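Local atomic coordinates of HD superfamily hydrolase (PDB entry 3CCG), a protein that probably hydrolyses P(1),P(4)-bis(5'-adenosyl) tetraphosphate to two ADP, as an iron-binding member of the HD superfamily of metal-dependent hydrolases. Residues I125-D130 / L157-N162; A31-G36 / A147-L152; R116-L121 / R182-S187. All coordinates share one frame; numbering follows the deposited sequence. Where two conformers were deposited one is given.

Contact 1. Residues I125-D130 / L157-N162; sequences IIYIAD and LMSFDN. With FE (Fe (III) ion), chain C.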
ATOM      1  N   ILE A 125     -14.110  14.875  -6.736  1.00 11.11           N
ATOM      2  CA  ILE A 125     -14.169  15.760  -7.899  1.00 12.00           C
ATOM      3  C   ILE A 125     -12.802  16.468  -8.131  1.00 10.76           C
ATOM      4  O   ILE A 125     -12.289  16.530  -9.269  1.00 12.82           O
ATOM      5  CB  ILE A 125     -15.315  16.771  -7.725  1.00 12.82           C
ATOM      6  CG1 ILE A 125     -16.659  16.055  -7.895  1.00 13.10           C
ATOM      7  CG2 ILE A 125     -15.169  17.873  -8.746  1.00 13.51           C
ATOM      8  CD1 ILE A 125     -17.917  16.935  -7.672  1.00 15.22           C
ATOM      9  N   ILE A 126     -12.183  16.959  -7.035  1.00 11.51           N
ATOM     10  CA  ILE A 126     -10.933  17.728  -7.171  1.00 11.45           C
ATOM     11  C   ILE A 126      -9.806  16.763  -7.561  1.00 11.41           C
ATOM     12  O   ILE A 126      -9.013  17.013  -8.482  1.00 11.37           O
ATOM     13  CB  ILE A 126     -10.606  18.555  -5.923  1.00 12.29           C
ATOM     14  CG1 ILE A 126     -11.738  19.588  -5.681  1.00 12.64           C
ATOM     15  CG2 ILE A 126      -9.242  19.207  -6.061  1.00 12.98           C
ATOM     16  CD1 ILE A 126     -12.146  20.441  -6.902  1.00 11.50           C
ATOM     17  N   TYR A 127      -9.785  15.617  -6.906  1.00 11.93           N
ATOM     18  CA  TYR A 127      -8.788  14.606  -7.224  1.00 12.03           C
ATOM     19  C   TYR A 127      -8.823  14.204  -8.721  1.00 11.24           C
ATOM     20  O   TYR A 127      -7.802  14.200  -9.418  1.00 12.42           O
ATOM     21  CB  TYR A 127      -8.951  13.378  -6.298  1.00 12.04           C
ATOM     22  CG  TYR A 127      -8.045  12.221  -6.682  1.00 13.83           C
ATOM     23  CD1 TYR A 127      -8.419  11.395  -7.710  1.00 14.70           C
ATOM     24  CD2 TYR A 127      -6.792  12.043  -6.110  1.00 12.49           C
ATOM     25  CE1 TYR A 127      -7.633  10.380  -8.134  1.00 17.95           C
ATOM     26  CE2 TYR A 127      -5.964  11.016  -6.547  1.00 17.27           C
ATOM     27  CZ  TYR A 127      -6.393  10.214  -7.586  1.00 18.41           C
ATOM     28  OH  TYR A 127      -5.659   9.123  -8.068  1.00 21.08           O
ATOM     29  N   ILE A 128     -10.013  13.890  -9.216  1.00 11.32           N
ATOM     30  CA  ILE A 128     -10.094  13.419 -10.598  1.00 13.30           C
ATOM     31  C   ILE A 128      -9.953  14.548 -11.619  1.00 13.12           C
ATOM     32  O   ILE A 128      -9.396  14.359 -12.705  1.00 13.43           O
ATOM     33  CB  ILE A 128     -11.380  12.582 -10.814  1.00 12.83           C
ATOM     34  CG1 ILE A 128     -11.141  11.566 -11.942  1.00 18.41           C
ATOM     35  CG2 ILE A 128     -12.583  13.453 -11.028  1.00 17.39           C
ATOM     36  CD1 ILE A 128     -10.187  10.394 -11.535  1.00 16.95           C
ATOM     37  N   ALA A 129     -10.405  15.736 -11.229  1.00 14.26           N
ATOM     38  CA  ALA A 129     -10.309  16.899 -12.128  1.00 11.96           C
ATOM     39  C   ALA A 129      -8.892  17.172 -12.522  1.00 12.68           C
ATOM     40  O   ALA A 129      -8.622  17.525 -13.678  1.00 14.11           O
ATOM     41  CB  ALA A 129     -10.929  18.161 -11.480  1.00 12.54           C
ATOM     42  N   ASP A 130      -7.963  16.922 -11.599  1.00 14.25           N
ATOM     43  CA  ASP A 130      -6.565  17.132 -11.906  1.00 16.26           C
ATOM     44  C   ASP A 130      -6.081  16.266 -13.110  1.00 17.13           C
ATOM     45  O   ASP A 130      -5.310  16.717 -13.951  1.00 20.31           O
ATOM     46  CB  ASP A 130      -5.752  16.835 -10.649  1.00 19.20           C
ATOM     47  CG  ASP A 130      -4.337  17.319 -10.762  1.00 28.58           C
ATOM     48  OD1 ASP A 130      -4.144  18.422 -11.261  1.00 28.76           O
ATOM     49  OD2 ASP A 130      -3.437  16.614 -10.284  1.00 32.93           O
ATOM     50  N   LEU A 157     -10.869   4.550  -8.939  1.00 18.65           N
ATOM     51  CA  LEU A 157     -10.253   3.230  -8.871  1.00 20.17           C
ATOM     52  C   LEU A 157      -9.305   3.014 -10.038  1.00 18.41           C
ATOM     53  O   LEU A 157      -8.174   2.563  -9.856  1.00 20.31           O
ATOM     54  CB  LEU A 157     -11.362   2.172  -8.751  1.00 22.26           C
ATOM     55  CG  LEU A 157     -10.966   0.720  -8.478  1.00 29.95           C
ATOM     56  CD1 LEU A 157      -9.989   0.621  -7.318  1.00 24.36           C
ATOM     57  CD2 LEU A 157     -12.238  -0.128  -8.212  1.00 28.62           C
HETATM   58  N   MSE A 158      -9.739   3.396 -11.233  0.50 18.53           N
HETATM   59  CA  MSE A 158      -8.902   3.278 -12.398  0.50 18.75           C
HETATM   60  C   MSE A 158      -7.620   4.100 -12.227  0.50 17.73           C
HETATM   61  O   MSE A 158      -6.523   3.691 -12.614  0.50 18.80           O
HETATM   62  CB  MSE A 158      -9.687   3.741 -13.628  0.50 19.45           C
HETATM   63  CG  MSE A 158     -10.910   2.895 -13.913  0.50 23.50           C
HETATM   64 SE   MSE A 158     -12.054   3.734 -15.214  0.38 23.10          SE
HETATM   65  CE  MSE A 158     -10.510   4.378 -16.365  0.50  8.65           C
ATOM     66  N   SER A 159      -7.772   5.302 -11.673  1.00 19.42           N
ATOM     67  CA  SER A 159      -6.611   6.182 -11.447  1.00 17.48           C
ATOM     68  C   SER A 159      -5.606   5.635 -10.428  1.00 14.28           C
ATOM     69  O   SER A 159      -4.382   5.670 -10.655  1.00 15.81           O
ATOM     70  CB  SER A 159      -7.075   7.611 -11.058  1.00 17.44           C
ATOM     71  OG  SER A 159      -5.965   8.488 -11.004  1.00 25.62           O
ATOM     72  N   PHE A 160      -6.143   5.114  -9.324  1.00 15.23           N
ATOM     73  CA  PHE A 160      -5.325   4.536  -8.248  1.00 14.35           C
ATOM     74  C   PHE A 160      -4.532   3.334  -8.802  1.00 15.23           C
ATOM     75  O   PHE A 160      -3.319   3.192  -8.554  1.00 17.37           O
ATOM     76  CB  PHE A 160      -6.185   4.113  -7.063  1.00 16.42           C
ATOM     77  CG  PHE A 160      -6.877   5.232  -6.348  1.00 14.71           C
ATOM     78  CD1 PHE A 160      -6.300   6.471  -6.203  1.00 15.81           C
ATOM     79  CD2 PHE A 160      -8.040   4.988  -5.708  1.00 14.36           C
ATOM     80  CE1 PHE A 160      -6.942   7.458  -5.474  1.00 15.86           C
ATOM     81  CE2 PHE A 160      -8.680   5.956  -4.959  1.00 16.44           C
ATOM     82  CZ  PHE A 160      -8.135   7.191  -4.875  1.00 14.54           C
ATOM     83  N   ASP A 161      -5.234   2.493  -9.541  1.00 15.33           N
ATOM     84  CA  ASP A 161      -4.593   1.307 -10.152  1.00 17.04           C
ATOM     85  C   ASP A 161      -3.461   1.717 -11.063  1.00 17.75           C
ATOM     86  O   ASP A 161      -2.371   1.192 -11.016  1.00 17.85           O
ATOM     87  CB  ASP A 161      -5.612   0.413 -10.867  1.00 17.66           C
ATOM     88  CG  ASP A 161      -6.520  -0.348  -9.919  1.00 18.73           C
ATOM     89  OD1 ASP A 161      -6.308  -0.330  -8.693  1.00 19.11           O
ATOM     90  OD2 ASP A 161      -7.480  -0.982 -10.422  1.00 19.79           O
ATOM     91  N   ASN A 162      -3.736   2.711 -11.907  0.70 19.83           N
ATOM     92  CA  ASN A 162      -2.708   3.199 -12.828  0.70 20.62           C
ATOM     93  C   ASN A 162      -1.496   3.751 -12.084  0.70 18.25           C
ATOM     94  O   ASN A 162      -0.351   3.501 -12.436  0.70 18.08           O
ATOM     95  CB  ASN A 162      -3.244   4.334 -13.702  0.70 23.22           C
ATOM     96  CG  ASN A 162      -4.399   3.929 -14.598  0.70 32.44           C
ATOM     97  OD1 ASN A 162      -4.627   2.752 -14.866  0.70 35.77           O
ATOM     98  ND2 ASN A 162      -5.134   4.935 -15.093  0.70 38.45           N
TER
HETATM   99 FE    FE C 191      -2.765  19.704 -10.199  0.75 18.91          FE
HETATM  100  O   HOH W   1      -2.700  18.810  -8.741  1.00 13.67           O

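Contact 2. Residues A31-G36 / A147-L152; sequences AVRLAG and AADEDL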
ATOM      1  N   ALA A  31     -13.803  20.902 -12.337  1.00 12.64           N
ATOM      2  CA  ALA A  31     -14.454  20.679 -11.049  1.00 13.22           C
ATOM      3  C   ALA A  31     -15.874  21.230 -11.086  1.00 13.94           C
ATOM      4  O   ALA A  31     -16.788  20.616 -10.609  1.00 13.97           O
ATOM      5  CB  ALA A  31     -13.663  21.340  -9.898  1.00 12.42           C
ATOM      6  N   VAL A  32     -16.035  22.412 -11.681  1.00 12.23           N
ATOM      7  CA  VAL A  32     -17.363  23.009 -11.778  1.00 14.99           C
ATOM      8  C   VAL A  32     -18.271  22.156 -12.646  1.00 14.51           C
ATOM      9  O   VAL A  32     -19.433  21.935 -12.299  1.00 14.93           O
ATOM     10  CB  VAL A  32     -17.253  24.465 -12.266  1.00 14.07           C
ATOM     11  CG1 VAL A  32     -18.647  25.050 -12.661  1.00 15.93           C
ATOM     12  CG2 VAL A  32     -16.624  25.333 -11.199  1.00 16.09           C
ATOM     13  N   ARG A  33     -17.725  21.663 -13.756  1.00 14.08           N
ATOM     14  CA  ARG A  33     -18.505  20.812 -14.680  1.00 14.14           C
ATOM     15  C   ARG A  33     -18.978  19.528 -13.957  1.00 15.95           C
ATOM     16  O   ARG A  33     -20.164  19.127 -13.954  1.00 18.31           O
ATOM     17  CB  ARG A  33     -17.689  20.489 -15.921  1.00 16.61           C
ATOM     18  CG  ARG A  33     -18.447  19.673 -16.977  1.00 17.80           C
ATOM     19  CD  ARG A  33     -17.623  19.400 -18.190  1.00 21.38           C
ATOM     20  NE  ARG A  33     -16.416  18.628 -17.898  1.00 22.76           N
ATOM     21  CZ  ARG A  33     -16.398  17.320 -17.723  1.00 22.01           C
ATOM     22  NH1 ARG A  33     -17.520  16.627 -17.749  1.00 23.88           N
ATOM     23  NH2 ARG A  33     -15.244  16.714 -17.472  1.00 23.02           N
ATOM     24  N   LEU A  34     -18.048  18.903 -13.219  1.00 15.50           N
ATOM     25  CA  LEU A  34     -18.381  17.677 -12.535  1.00 14.64           C
ATOM     26  C   LEU A  34     -19.371  17.935 -11.402  1.00 12.65           C
ATOM     27  O   LEU A  34     -20.213  17.105 -11.059  1.00 16.79           O
ATOM     28  CB  LEU A  34     -17.103  16.978 -12.027  1.00 15.12           C
ATOM     29  CG  LEU A  34     -16.175  16.389 -13.060  1.00 14.66           C
ATOM     30  CD1 LEU A  34     -14.862  15.927 -12.402  1.00 17.14           C
ATOM     31  CD2 LEU A  34     -16.820  15.198 -13.813  1.00 17.59           C
ATOM     32  N   ALA A  35     -19.245  19.084 -10.772  1.00 14.18           N
ATOM     33  CA  ALA A  35     -20.156  19.466  -9.724  1.00 13.61           C
ATOM     34  C   ALA A  35     -21.594  19.551 -10.210  1.00 15.54           C
ATOM     35  O   ALA A  35     -22.511  19.236  -9.490  1.00 16.54           O
ATOM     36  CB  ALA A  35     -19.737  20.818  -9.098  1.00 15.72           C
ATOM     37  N   GLY A  36     -21.718  20.048 -11.437  1.00 17.87           N
ATOM     38  CA  GLY A  36     -23.032  20.114 -12.089  1.00 20.21           C
ATOM     39  C   GLY A  36     -23.586  18.715 -12.292  1.00 20.09           C
ATOM     40  O   GLY A  36     -24.759  18.466 -11.995  1.00 23.87           O
ATOM     41  N   ALA A 147     -15.416   7.698 -17.663  1.00 22.81           N
ATOM     42  CA  ALA A 147     -15.752   7.098 -16.383  1.00 22.38           C
ATOM     43  C   ALA A 147     -16.101   8.174 -15.362  1.00 19.78           C
ATOM     44  O   ALA A 147     -17.046   8.048 -14.583  1.00 23.84           O
ATOM     45  CB  ALA A 147     -14.572   6.221 -15.904  1.00 22.11           C
ATOM     46  N   ALA A 148     -15.361   9.278 -15.400  1.00 21.78           N
ATOM     47  CA  ALA A 148     -15.624  10.359 -14.439  1.00 22.32           C
ATOM     48  C   ALA A 148     -17.013  10.935 -14.643  1.00 22.35           C
ATOM     49  O   ALA A 148     -17.688  11.288 -13.693  1.00 21.33           O
ATOM     50  CB  ALA A 148     -14.552  11.464 -14.518  1.00 20.68           C
ATOM     51  N   ASP A 149     -17.426  11.024 -15.907  1.00 21.73           N
ATOM     52  CA  ASP A 149     -18.757  11.566 -16.199  1.00 25.52           C
ATOM     53  C   ASP A 149     -19.912  10.670 -15.735  1.00 25.39           C
ATOM     54  O   ASP A 149     -20.993  11.146 -15.449  1.00 28.35           O
ATOM     55  CB  ASP A 149     -18.902  11.864 -17.698  1.00 24.56           C
ATOM     56  CG  ASP A 149     -18.193  13.110 -18.116  1.00 24.89           C
ATOM     57  OD1 ASP A 149     -17.780  13.905 -17.248  1.00 25.14           O
ATOM     58  OD2 ASP A 149     -18.088  13.338 -19.331  1.00 31.73           O
ATOM     59  N   GLU A 150     -19.655   9.373 -15.628  1.00 28.46           N
ATOM     60  CA  GLU A 150     -20.700   8.379 -15.316  1.00 31.86           C
ATOM     61  C   GLU A 150     -20.627   7.694 -13.961  1.00 30.02           C
ATOM     62  O   GLU A 150     -21.642   7.426 -13.318  1.00 33.67           O
ATOM     63  CB  GLU A 150     -20.609   7.241 -16.340  1.00 34.71           C
ATOM     64  CG  GLU A 150     -20.672   7.669 -17.790  1.00 42.91           C
ATOM     65  CD  GLU A 150     -20.246   6.558 -18.746  1.00 52.64           C
ATOM     66  OE1 GLU A 150     -19.884   5.451 -18.266  1.00 57.59           O
ATOM     67  OE2 GLU A 150     -20.262   6.800 -19.978  1.00 58.99           O
ATOM     68  N   ASP A 151     -19.407   7.389 -13.551  1.00 25.04           N
ATOM     69  CA  ASP A 151     -19.167   6.596 -12.365  1.00 26.35           C
ATOM     70  C   ASP A 151     -17.826   7.023 -11.742  1.00 21.11           C
ATOM     71  O   ASP A 151     -16.757   6.497 -12.021  1.00 22.01           O
ATOM     72  CB  ASP A 151     -19.171   5.136 -12.800  1.00 27.35           C
ATOM     73  CG  ASP A 151     -19.056   4.162 -11.635  1.00 33.19           C
ATOM     74  OD1 ASP A 151     -18.839   4.596 -10.492  1.00 32.69           O
ATOM     75  OD2 ASP A 151     -19.183   2.937 -11.877  1.00 43.34           O
ATOM     76  N   LEU A 152     -17.956   8.037 -10.920  1.00 22.95           N
ATOM     77  CA  LEU A 152     -16.843   8.697 -10.279  1.00 23.63           C
ATOM     78  C   LEU A 152     -15.964   7.702  -9.503  1.00 24.02           C
ATOM     79  O   LEU A 152     -14.758   7.739  -9.630  1.00 21.84           O
ATOM     80  CB  LEU A 152     -17.375   9.823  -9.377  1.00 25.65           C
ATOM     81  CG  LEU A 152     -16.414  10.834  -8.792  1.00 24.28           C
ATOM     82  CD1 LEU A 152     -15.567  11.406  -9.946  1.00 23.73           C
ATOM     83  CD2 LEU A 152     -17.206  11.903  -8.010  1.00 23.33           C
TER
HETATM   84  O   HOH W   2     -15.016  13.875 -18.081  1.00 34.24           O

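Contact 3. Residues R116-L121 / R182-S187; sequences RPNMSL and RNYLIS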
ATOM      1  N   ARG A 116      -7.663   9.410  -0.250  1.00 13.24           N
ATOM      2  CA  ARG A 116      -7.684   8.819   1.085  1.00 12.86           C
ATOM      3  C   ARG A 116      -8.926   8.001   1.219  1.00 15.21           C
ATOM      4  O   ARG A 116      -9.813   8.054   0.368  1.00 13.82           O
ATOM      5  CB  ARG A 116      -7.655   9.917   2.159  1.00 13.34           C
ATOM      6  CG  ARG A 116      -8.934  10.838   2.179  1.00 12.46           C
ATOM      7  CD  ARG A 116      -9.044  11.598   3.465  1.00 13.65           C
ATOM      8  NE  ARG A 116     -10.134  12.559   3.444  1.00 14.89           N
ATOM      9  CZ  ARG A 116     -10.534  13.232   4.510  1.00 14.68           C
ATOM     10  NH1 ARG A 116     -10.002  13.017   5.698  1.00 17.32           N
ATOM     11  NH2 ARG A 116     -11.515  14.123   4.420  1.00 17.95           N
ATOM     12  N   PRO A 117      -9.022   7.220   2.296  1.00 15.47           N
ATOM     13  CA  PRO A 117     -10.310   6.575   2.480  1.00 14.69           C
ATOM     14  C   PRO A 117     -11.413   7.548   2.815  1.00 15.10           C
ATOM     15  O   PRO A 117     -11.177   8.594   3.365  1.00 16.51           O
ATOM     16  CB  PRO A 117     -10.083   5.672   3.707  1.00 17.99           C
ATOM     17  CG  PRO A 117      -8.663   5.640   3.938  1.00 18.99           C
ATOM     18  CD  PRO A 117      -8.017   6.821   3.290  1.00 17.14           C
ATOM     19  N   ASN A 118     -12.615   7.183   2.415  1.00 16.17           N
ATOM     20  CA  ASN A 118     -13.825   7.927   2.726  1.00 18.00           C
ATOM     21  C   ASN A 118     -13.781   9.419   2.365  1.00 17.58           C
ATOM     22  O   ASN A 118     -13.922  10.288   3.208  1.00 19.73           O
ATOM     23  CB  ASN A 118     -14.175   7.770   4.214  1.00 19.20           C
ATOM     24  CG  ASN A 118     -15.596   8.270   4.546  1.00 24.26           C
ATOM     25  OD1 ASN A 118     -16.492   8.295   3.694  1.00 23.86           O
ATOM     26  ND2 ASN A 118     -15.790   8.661   5.792  1.00 29.77           N
HETATM   27  N   MSE A 119     -13.556   9.635   1.086  1.00 16.14           N
HETATM   28  CA  MSE A 119     -13.528  10.971   0.485  1.00 15.53           C
HETATM   29  C   MSE A 119     -14.954  11.508   0.312  1.00 13.86           C
HETATM   30  O   MSE A 119     -15.886  10.811  -0.020  1.00 16.75           O
HETATM   31  CB  MSE A 119     -12.833  10.914  -0.896  1.00 13.37           C
HETATM   32  CG  MSE A 119     -11.326  10.559  -0.832  1.00 13.02           C
HETATM   33 SE   MSE A 119     -10.514  10.025  -2.371  0.75 14.07          SE
HETATM   34  CE  MSE A 119     -10.252  11.668  -3.291  1.00 15.38           C
ATOM     35  N   SER A 120     -15.074  12.809   0.514  1.00 13.43           N
ATOM     36  CA  SER A 120     -16.307  13.470   0.172  1.00 12.27           C
ATOM     37  C   SER A 120     -16.423  13.547  -1.350  1.00 13.74           C
ATOM     38  O   SER A 120     -15.453  13.419  -2.105  1.00 13.39           O
ATOM     39  CB  SER A 120     -16.333  14.876   0.778  1.00 14.51           C
ATOM     40  OG  SER A 120     -15.497  15.753   0.019  1.00 12.97           O
ATOM     41  N   LEU A 121     -17.636  13.851  -1.801  1.00 14.77           N
ATOM     42  CA  LEU A 121     -17.884  14.062  -3.187  1.00 13.60           C
ATOM     43  C   LEU A 121     -16.940  15.167  -3.721  1.00 11.17           C
ATOM     44  O   LEU A 121     -16.357  14.993  -4.798  1.00 13.45           O
ATOM     45  CB  LEU A 121     -19.358  14.423  -3.389  1.00 14.93           C
ATOM     46  CG  LEU A 121     -19.710  14.797  -4.815  1.00 14.54           C
ATOM     47  CD1 LEU A 121     -19.346  13.730  -5.860  1.00 14.41           C
ATOM     48  CD2 LEU A 121     -21.198  15.197  -4.879  1.00 17.37           C
ATOM     49  N   ARG A 182      -7.801   3.178  -2.224  1.00 14.35           N
ATOM     50  CA  ARG A 182      -8.198   2.132  -3.132  1.00 14.19           C
ATOM     51  C   ARG A 182      -8.929   1.006  -2.370  1.00 16.62           C
ATOM     52  O   ARG A 182     -10.002   0.571  -2.793  1.00 16.66           O
ATOM     53  CB  ARG A 182      -7.002   1.584  -3.912  1.00 14.00           C
ATOM     54  CG  ARG A 182      -7.303   0.428  -4.806  1.00 15.12           C
ATOM     55  CD  ARG A 182      -6.088  -0.116  -5.471  1.00 15.71           C
ATOM     56  NE  ARG A 182      -6.458  -1.332  -6.202  1.00 15.63           N
ATOM     57  CZ  ARG A 182      -6.613  -2.509  -5.598  1.00 19.23           C
ATOM     58  NH1 ARG A 182      -6.387  -2.644  -4.307  1.00 17.16           N
ATOM     59  NH2 ARG A 182      -7.009  -3.558  -6.301  1.00 17.19           N
ATOM     60  N   ASN A 183      -8.359   0.550  -1.254  1.00 14.85           N
ATOM     61  CA  ASN A 183      -8.998  -0.520  -0.507  1.00 15.52           C
ATOM     62  C   ASN A 183     -10.395  -0.124  -0.108  1.00 17.81           C
ATOM     63  O   ASN A 183     -11.318  -0.932  -0.156  1.00 18.82           O
ATOM     64  CB  ASN A 183      -8.191  -0.930   0.746  1.00 13.07           C
ATOM     65  CG  ASN A 183      -6.957  -1.747   0.432  1.00 14.41           C
ATOM     66  OD1 ASN A 183      -6.888  -2.419  -0.574  1.00 16.60           O
ATOM     67  ND2 ASN A 183      -5.984  -1.675   1.318  1.00 15.70           N
ATOM     68  N   TYR A 184     -10.544   1.105   0.352  1.00 16.19           N
ATOM     69  CA  TYR A 184     -11.832   1.625   0.821  1.00 18.26           C
ATOM     70  C   TYR A 184     -12.870   1.568  -0.315  1.00 18.78           C
ATOM     71  O   TYR A 184     -14.007   1.142  -0.100  1.00 21.45           O
ATOM     72  CB  TYR A 184     -11.665   3.047   1.372  1.00 20.39           C
ATOM     73  CG  TYR A 184     -12.945   3.568   1.939  1.00 19.20           C
ATOM     74  CD1 TYR A 184     -13.882   4.147   1.121  1.00 17.43           C
ATOM     75  CD2 TYR A 184     -13.205   3.495   3.302  1.00 21.38           C
ATOM     76  CE1 TYR A 184     -15.072   4.618   1.628  1.00 19.77           C
ATOM     77  CE2 TYR A 184     -14.401   3.963   3.837  1.00 22.89           C
ATOM     78  CZ  TYR A 184     -15.321   4.531   2.974  1.00 20.17           C
ATOM     79  OH  TYR A 184     -16.517   4.998   3.478  1.00 26.97           O
ATOM     80  N   LEU A 185     -12.495   1.959  -1.527  1.00 17.33           N
ATOM     81  CA  LEU A 185     -13.418   1.902  -2.679  1.00 21.43           C
ATOM     82  C   LEU A 185     -13.759   0.461  -3.027  1.00 23.11           C
ATOM     83  O   LEU A 185     -14.905   0.164  -3.322  1.00 24.87           O
ATOM     84  CB  LEU A 185     -12.877   2.624  -3.907  1.00 21.22           C
ATOM     85  CG  LEU A 185     -12.807   4.148  -3.717  1.00 22.17           C
ATOM     86  CD1 LEU A 185     -12.300   4.724  -5.034  1.00 23.45           C
ATOM     87  CD2 LEU A 185     -14.173   4.715  -3.324  1.00 20.61           C
ATOM     88  N   ILE A 186     -12.784  -0.434  -2.948  1.00 20.95           N
ATOM     89  CA  ILE A 186     -13.067  -1.826  -3.254  1.00 24.32           C
ATOM     90  C   ILE A 186     -14.066  -2.385  -2.263  1.00 27.70           C
ATOM     91  O   ILE A 186     -14.979  -3.103  -2.659  1.00 31.81           O
ATOM     92  CB  ILE A 186     -11.820  -2.656  -3.225  1.00 23.97           C
ATOM     93  CG1 ILE A 186     -10.956  -2.294  -4.431  1.00 28.20           C
ATOM     94  CG2 ILE A 186     -12.190  -4.159  -3.229  1.00 22.48           C
ATOM     95  CD1 ILE A 186      -9.591  -2.751  -4.283  1.00 27.45           C
ATOM     96  N   SER A 187     -13.944  -1.998  -1.003  1.00 27.93           N
ATOM     97  CA  SER A 187     -14.798  -2.545   0.058  1.00 35.01           C
ATOM     98  C   SER A 187     -16.218  -1.982   0.053  1.00 40.42           C
ATOM     99  O   SER A 187     -17.109  -2.520   0.734  1.00 40.93           O
ATOM    100  CB  SER A 187     -14.202  -2.294   1.447  1.00 32.72           C
ATOM    101  OG  SER A 187     -14.407  -0.947   1.841  1.00 43.84           O
TER

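Contact 1. Residues I125-D130 / L157-N162
Tyr127 reaches from helix 121-132 to helix 152-170 and meets Ser159 and Phe160 with the end of its ring. Its CG stands anti to the backbone N (chi1 173°), which carries the phenol out toward the second helix and brings Tyr127 OH to 3.0 Å from Ser159 OG. The two hydroxyls are hydrogen-bonded, and either could be the donor. Ser159 OG lies near the plane of the tyrosine ring, so the serine oxygen is approached at the ring edge, not over a face. Phe160 flanks the same hydroxyl: its CD1 is 3.3 Å from Tyr127 OH, and its CE1 is 3.5 Å from Tyr127 CZ. The two rings have their centroids 5.2 Å apart and their planes at 58°, an oblique meeting. All four touching residues are buried, and each hydroxyl has the other as a partner.

In this all-helical HD domain, helix 121-132 supplies the last ligand of the H...HD...D motif. Asp130, three residues on from Tyr127, binds an iron(III) ion through OD1 at 2.2 Å, and His23, His52 and Asp53 are protein ligands of the same metal. The axes of the two short helical segments approach to 11.2 Å at 58°, a spacing wide enough that the tyrosine spans most of it. Beside the tyrosine, Ile128 brings CD1 to 4.2 Å from Ser159 CB, while Phe160 also packs on Thr178, Ala181 and Leu185 of helix 176-188.

Contact 2. Residues A31-G36 / A147-L152
Arg33 and Asp149 meet with their side chains at about a right angle, and a salt bridge forms where they cross. The arginine comes from helix 5-38; its chain leaves the backbone with CG beside the carbonyl carbon and runs extended until a bend at chi3 (61°) brings the guanidinium to Asp149 of helix 141-150. Arg33 NH1 donates to Asp149 OD1 over 2.8 Å, with an N-H...O angle of 169°. The bond is therefore nearly straight, and the oxygen lies in the guanidinium plane, at its edge. On the acid's part, OD1 is met on its syn side, somewhat out of the carboxylate plane. Because the two flat groups are turned 80° against each other, the ion pair is single-pronged: Asp149 OD2 stays 3.7 Å from Arg33 NH1. A water completes the link, accepting from Arg33 NH2 at 2.9 Å and donating to the same Asp149 OD1 at 2.9 Å, so that one carboxylate oxygen takes both the direct and the water-mediated bond.

Leu34, the next residue, is buried and lies inward of the exposed Arg33; it too crosses Asp149 at about a right angle. Its CD2 touches Asp149 OD1 at 3.8 Å. Leu34 CD2 also packs on Ala148 CB, at 4.4 Å. Further along helix 5-38, Tyr38 hydrogen-bonds Ala148 O, and Leu34 also packs on Ile128 of helix 121-132. An apolar and a charged part thus join helix 5-38 to helix 141-150: buried leucine and alanine within, and an ion pair toward the surface. The straight bond and the shared water imply a directional link between the helices, though solvent nearby would probably weaken its electrostatic contribution.

Contact 3. Residues R116-L121 / R182-S187
Tyr184 offers one ring face to the Pro117-Asn118 peptide, whose N-H is directed at it. Asn118 N sits 3.4 Å above the plane and over its centre, with its hydrogen pointing down into the ring, the geometry of an N-H-pi contact. Asn118 CB adds an off-centre CH-pi contact, 4.1 Å from the ring centroid and 30° off the normal. Purely apolar packing comes at the other end of the tyrosine, where Pro117 CB is 3.8 Å from Tyr184 CD2. A first torsion of -176° swings the phenol out from helix 176-188, laid with one face against Pro117-Asn118.

This loop joins helix 103-110 to helix 121-132 of the HD domain and ends in an N-cap, where Ser120 OG accepts from the backbone N of Glu123. Helix 176-188 lies against it from the C-terminal part of the chain, and on another side Arg182 and Asn183 hydrogen-bond to Gly172 and Leu174 of the second subunit.

Among polar groups, Asn118 OD1 comes to 3.3 Å from Tyr184 OH, with the amide plane tilted 24° from the ring. Trans about CA-CB, the asparagine carries its amide over Tyr184 OH, just past the ring. Within the helix, Ser187 OG donates to Tyr184 O at 2.9 Å, turning the serine side chain back onto the preceding turn.

How the contacts relate
The three contacts form one connected helical body. Helix 121-132 holds one segment of contact 1, touches Leu34 of contact 2 through Ile128, and begins at the end of the loop of contact 3. Contact 1 is the deepest, its centre about 11 Å from the centres of contacts 2 and 3, which are about 17 Å apart. Met119 of contact 3 packs on Tyr127, while a salt bridge from Asp161 to Arg182 ties helices 152-170 and 176-188. Along the chain, contact 1 is nested inside the loop closed by contact 3, and contact 2 crosses both. Helices 141-150, 152-170 and 176-188 thereby pack round helix 121-132, which carries the iron ligand Asp130.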